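Local structure of carbamate kinase (Aeropyrum pernix, 2E9Y) at residues R163-P168 with E211-D215; A258-K262 with I283-E287. The protein probably catalyses the reversible transfer of a phosphate group between ATP and carbamate. All coordinates share one frame; numbering follows the deposited sequence.

Interaction 1. Residues R163-P168 with E211-D215; sequences RVVPSP and EAVVD
The guanidinium of Arg163 meets the carboxylate of Glu211 at its edge, and Val165 CG1 lies over one face, 3.6 Å from the guanidinium plane of Arg163 and off-centre. Trp151 makes a cation-pi contact with the same group. The grip is end-on: Arg163 NH2 bonds Glu211 OE1 at 2.8 Å and Arg163 NH1 bonds Glu211 OE2 at 3.1 Å. Both oxygens lie near the guanidinium plane. The two planes are 62° apart, and the N-H groups come to the oxygens from above the carboxylate plane. Arg163 reaches Glu211 with an extended chain, CG anti to the backbone N (chi1 178°). Glu211 OE2 also accepts a bond from Leu78 N, which helps fix the carboxylate.

Further along, Val213 N donates to Pro166 O at 2.9 Å. Ser167 CA then makes a CA-H...O contact of 3.0 Å with Val213 O. Ala212 CB packs against Pro166 CB and Pro168 CD. A water bridges Pro168 O and Asp215 N. Asp215 is the N-cap of helix 216-226, its OD1 accepting from Leu218 N.

The contact thus ties the end of strand 161-165, in the small antiparallel sheet, to the loop between strand 207-209 and helix 216-226. Val119 of strand 112-119 touches both Pro168 and Val214.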
# COMPACT_ATOMS: atom_id res chain seq x y z
N ARG A 163 -12.66 19.66 -8.12
CA ARG A 163 -12.15 19.98 -6.80
C ARG A 163 -10.66 20.18 -7.03
O ARG A 163 -10.04 19.41 -7.76
CB ARG A 163 -12.32 18.82 -5.82
CG ARG A 163 -11.73 19.13 -4.45
CD ARG A 163 -11.49 17.90 -3.59
NE ARG A 163 -10.99 18.28 -2.27
CZ ARG A 163 -10.64 17.42 -1.31
NH1 ARG A 163 -10.73 16.11 -1.52
NH2 ARG A 163 -10.21 17.88 -0.14
N VAL A 164 -10.10 21.23 -6.45
CA VAL A 164 -8.68 21.49 -6.59
C VAL A 164 -8.07 21.39 -5.19
O VAL A 164 -8.68 21.84 -4.22
CB VAL A 164 -8.38 22.89 -7.20
CG1 VAL A 164 -8.68 22.88 -8.70
CG2 VAL A 164 -9.23 23.94 -6.51
N VAL A 165 -6.89 20.79 -5.10
CA VAL A 165 -6.22 20.63 -3.82
C VAL A 165 -4.81 21.20 -3.92
O VAL A 165 -4.27 21.36 -5.02
CB VAL A 165 -6.13 19.14 -3.40
CG1 VAL A 165 -7.52 18.56 -3.22
CG2 VAL A 165 -5.34 18.36 -4.43
N PRO A 166 -4.20 21.51 -2.77
CA PRO A 166 -2.84 22.06 -2.72
C PRO A 166 -1.76 21.11 -3.24
O PRO A 166 -1.87 19.90 -3.10
CB PRO A 166 -2.63 22.34 -1.23
CG PRO A 166 -4.01 22.57 -0.72
CD PRO A 166 -4.81 21.51 -1.43
N SER A 167 -0.73 21.69 -3.84
CA SER A 167 0.41 20.92 -4.32
C SER A 167 1.64 21.63 -3.76
O SER A 167 2.39 22.27 -4.49
CB SER A 167 0.47 20.90 -5.85
OG SER A 167 1.60 20.16 -6.29
N PRO A 168 1.84 21.53 -2.44
CA PRO A 168 2.96 22.15 -1.72
C PRO A 168 4.30 21.53 -2.08
O PRO A 168 4.37 20.39 -2.54
CB PRO A 168 2.60 21.93 -0.26
CG PRO A 168 1.88 20.63 -0.29
CD PRO A 168 0.99 20.76 -1.51
N GLU A 211 -4.82 16.62 2.96
CA GLU A 211 -5.30 16.37 1.61
C GLU A 211 -4.61 17.32 0.65
O GLU A 211 -4.95 18.50 0.55
CB GLU A 211 -6.82 16.54 1.52
CG GLU A 211 -7.59 15.34 2.05
CD GLU A 211 -9.05 15.37 1.65
OE1 GLU A 211 -9.78 16.25 2.13
OE2 GLU A 211 -9.45 14.51 0.84
N ALA A 212 -3.61 16.80 -0.03
CA ALA A 212 -2.83 17.57 -0.99
C ALA A 212 -2.02 16.58 -1.80
O ALA A 212 -1.97 15.39 -1.47
CB ALA A 212 -1.89 18.52 -0.25
N VAL A 213 -1.41 17.05 -2.87
CA VAL A 213 -0.56 16.20 -3.69
C VAL A 213 0.81 16.84 -3.73
O VAL A 213 0.95 18.05 -3.53
CB VAL A 213 -1.11 16.03 -5.12
CG1 VAL A 213 -2.45 15.31 -5.08
CG2 VAL A 213 -1.25 17.38 -5.80
N VAL A 214 1.84 16.04 -3.96
CA VAL A 214 3.20 16.55 -4.04
C VAL A 214 3.76 16.13 -5.39
O VAL A 214 3.59 14.98 -5.80
CB VAL A 214 4.07 15.97 -2.90
CG1 VAL A 214 5.51 16.41 -3.05
CG2 VAL A 214 3.50 16.42 -1.56
N ASP A 215 4.41 17.06 -6.09
CA ASP A 215 4.99 16.77 -7.40
C ASP A 215 6.00 15.62 -7.24
O ASP A 215 6.93 15.71 -6.44
CB ASP A 215 5.70 18.01 -7.95
CG ASP A 215 6.21 17.80 -9.35
OD1 ASP A 215 7.31 17.23 -9.51
OD2 ASP A 215 5.51 18.21 -10.31
O HOH W 1 4.81 19.64 -5.03

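Interaction 2. Residues A258-K262 with I283-E287; sequences ASELK and ISFVE
Two helices of the amino acid kinase fold, 258-266 and 275-289, pack side by side here in a roughly antiparallel helix pair. Their short segments run at 144° to each other, with axes 10.0 Å apart at closest approach. Strand 311-314 of the main sheet lies against the pair, and its Val313 touches Ala258, Leu261 and Val286.

Ile283 is the main apolar side chain of the contact. Its CG1 stands anti to the carbonyl carbon (chi1 -68°), and CD1 continues outward to the surface of helix 258-266. There it meets backbone as well as side chain: Ile283 CD1 is 3.5 Å from Lys262 N and 3.7 Å from Ala258 O. These two backbone atoms are hydrogen-bonded to each other as part of the first turn of the helix, so the methyl rests on that turn. Leu261 CB comes within 3.9 Å of Ile283 CD1. The other branch, Ile283 CG2, faces Ala258 CB at 4.1 Å. Val286 CG1 approaches the same Ala258 methyl, which is therefore touched by two branched side chains of helix 275-289.

At the exposed side of the pair a polar contact follows. Lys262 runs extended from its helix, CG anti to the backbone N (chi1 -158°), and crosses Glu287 at about a right angle. The ammonium forms a salt bridge with the carboxylate. Its hydrogen bond goes to one oxygen: Lys262 NZ lies 2.7 Å from Glu287 OE2, on the syn lone pair, and 3.5 Å from Glu287 OE1.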
# COMPACT_ATOMS: atom_id res chain seq x y z
N ALA A 258 23.05 23.98 -14.90
CA ALA A 258 21.86 24.25 -14.11
C ALA A 258 21.56 25.74 -14.09
O ALA A 258 20.40 26.15 -14.14
CB ALA A 258 22.02 23.72 -12.69
N SER A 259 22.61 26.56 -14.01
CA SER A 259 22.45 28.01 -13.97
C SER A 259 21.80 28.52 -15.25
O SER A 259 21.01 29.47 -15.22
CB SER A 259 23.81 28.69 -13.78
OG SER A 259 24.66 28.43 -14.88
N GLU A 260 22.12 27.89 -16.37
CA GLU A 260 21.54 28.30 -17.64
C GLU A 260 20.09 27.86 -17.75
O GLU A 260 19.24 28.62 -18.21
CB GLU A 260 22.35 27.72 -18.80
CG GLU A 260 23.67 28.44 -19.01
CD GLU A 260 23.46 29.90 -19.41
OE1 GLU A 260 23.04 30.15 -20.56
OE2 GLU A 260 23.71 30.78 -18.57
N LEU A 261 19.79 26.64 -17.31
CA LEU A 261 18.42 26.15 -17.36
C LEU A 261 17.53 26.96 -16.43
O LEU A 261 16.35 27.18 -16.73
CB LEU A 261 18.35 24.67 -16.98
CG LEU A 261 18.89 23.66 -17.99
CD1 LEU A 261 18.57 22.25 -17.52
CD2 LEU A 261 18.28 23.90 -19.36
N LYS A 262 18.09 27.41 -15.32
CA LYS A 262 17.34 28.20 -14.34
C LYS A 262 16.84 29.50 -14.97
O LYS A 262 15.77 29.99 -14.62
CB LYS A 262 18.22 28.50 -13.13
CG LYS A 262 17.45 28.83 -11.87
CD LYS A 262 18.35 28.80 -10.64
CE LYS A 262 17.53 28.77 -9.36
NZ LYS A 262 18.38 28.60 -8.15
N ILE A 283 17.62 20.85 -11.49
CA ILE A 283 18.44 21.97 -11.02
C ILE A 283 18.66 21.89 -9.51
O ILE A 283 19.78 22.06 -9.03
CB ILE A 283 17.78 23.33 -11.35
CG1 ILE A 283 17.79 23.56 -12.86
CG2 ILE A 283 18.51 24.45 -10.62
CD1 ILE A 283 17.01 24.78 -13.31
N SER A 284 17.59 21.62 -8.76
CA SER A 284 17.69 21.53 -7.31
C SER A 284 18.70 20.46 -6.88
O SER A 284 19.48 20.67 -5.95
CB SER A 284 16.32 21.22 -6.71
OG SER A 284 16.39 21.10 -5.30
N PHE A 285 18.68 19.32 -7.56
CA PHE A 285 19.60 18.24 -7.24
C PHE A 285 21.04 18.70 -7.43
O PHE A 285 21.89 18.49 -6.57
CB PHE A 285 19.32 17.02 -8.12
CG PHE A 285 20.20 15.84 -7.80
CD1 PHE A 285 20.03 15.13 -6.62
CD2 PHE A 285 21.21 15.46 -8.68
CE1 PHE A 285 20.85 14.06 -6.31
CE2 PHE A 285 22.04 14.38 -8.38
CZ PHE A 285 21.86 13.68 -7.19
N VAL A 286 21.31 19.32 -8.57
CA VAL A 286 22.66 19.79 -8.85
C VAL A 286 23.11 20.82 -7.81
O VAL A 286 24.24 20.75 -7.31
CB VAL A 286 22.76 20.42 -10.27
CG1 VAL A 286 24.15 20.99 -10.49
CG2 VAL A 286 22.46 19.36 -11.32
N GLU A 287 22.24 21.77 -7.48
CA GLU A 287 22.59 22.81 -6.52
C GLU A 287 22.82 22.28 -5.11
O GLU A 287 23.73 22.73 -4.41
CB GLU A 287 21.50 23.89 -6.47
CG GLU A 287 21.22 24.55 -7.81
CD GLU A 287 20.17 25.63 -7.71
OE1 GLU A 287 19.17 25.41 -7.00
OE2 GLU A 287 20.34 26.69 -8.35

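Interactions 1 and 2 are separate contacts of one chain. Their centres are about 25 Å apart, and their nearest atoms about 10 Å. They follow one another in sequence. Helix 216-226 gives an indirect connection: Asp215 of interaction 1 caps its start, while Phe285, from segment 283-287 of interaction 2, touches Ser221, Ala224 and Thr225 on it. The main mixed sheet touches both contacts, interaction 1 through Val119 of strand 112-119 and interaction 2 through Val313 of strand 311-314. Each contact combines apolar packing with a salt bridge, a two-nitrogen grip in interaction 1 and a single ammonium bond in interaction 2.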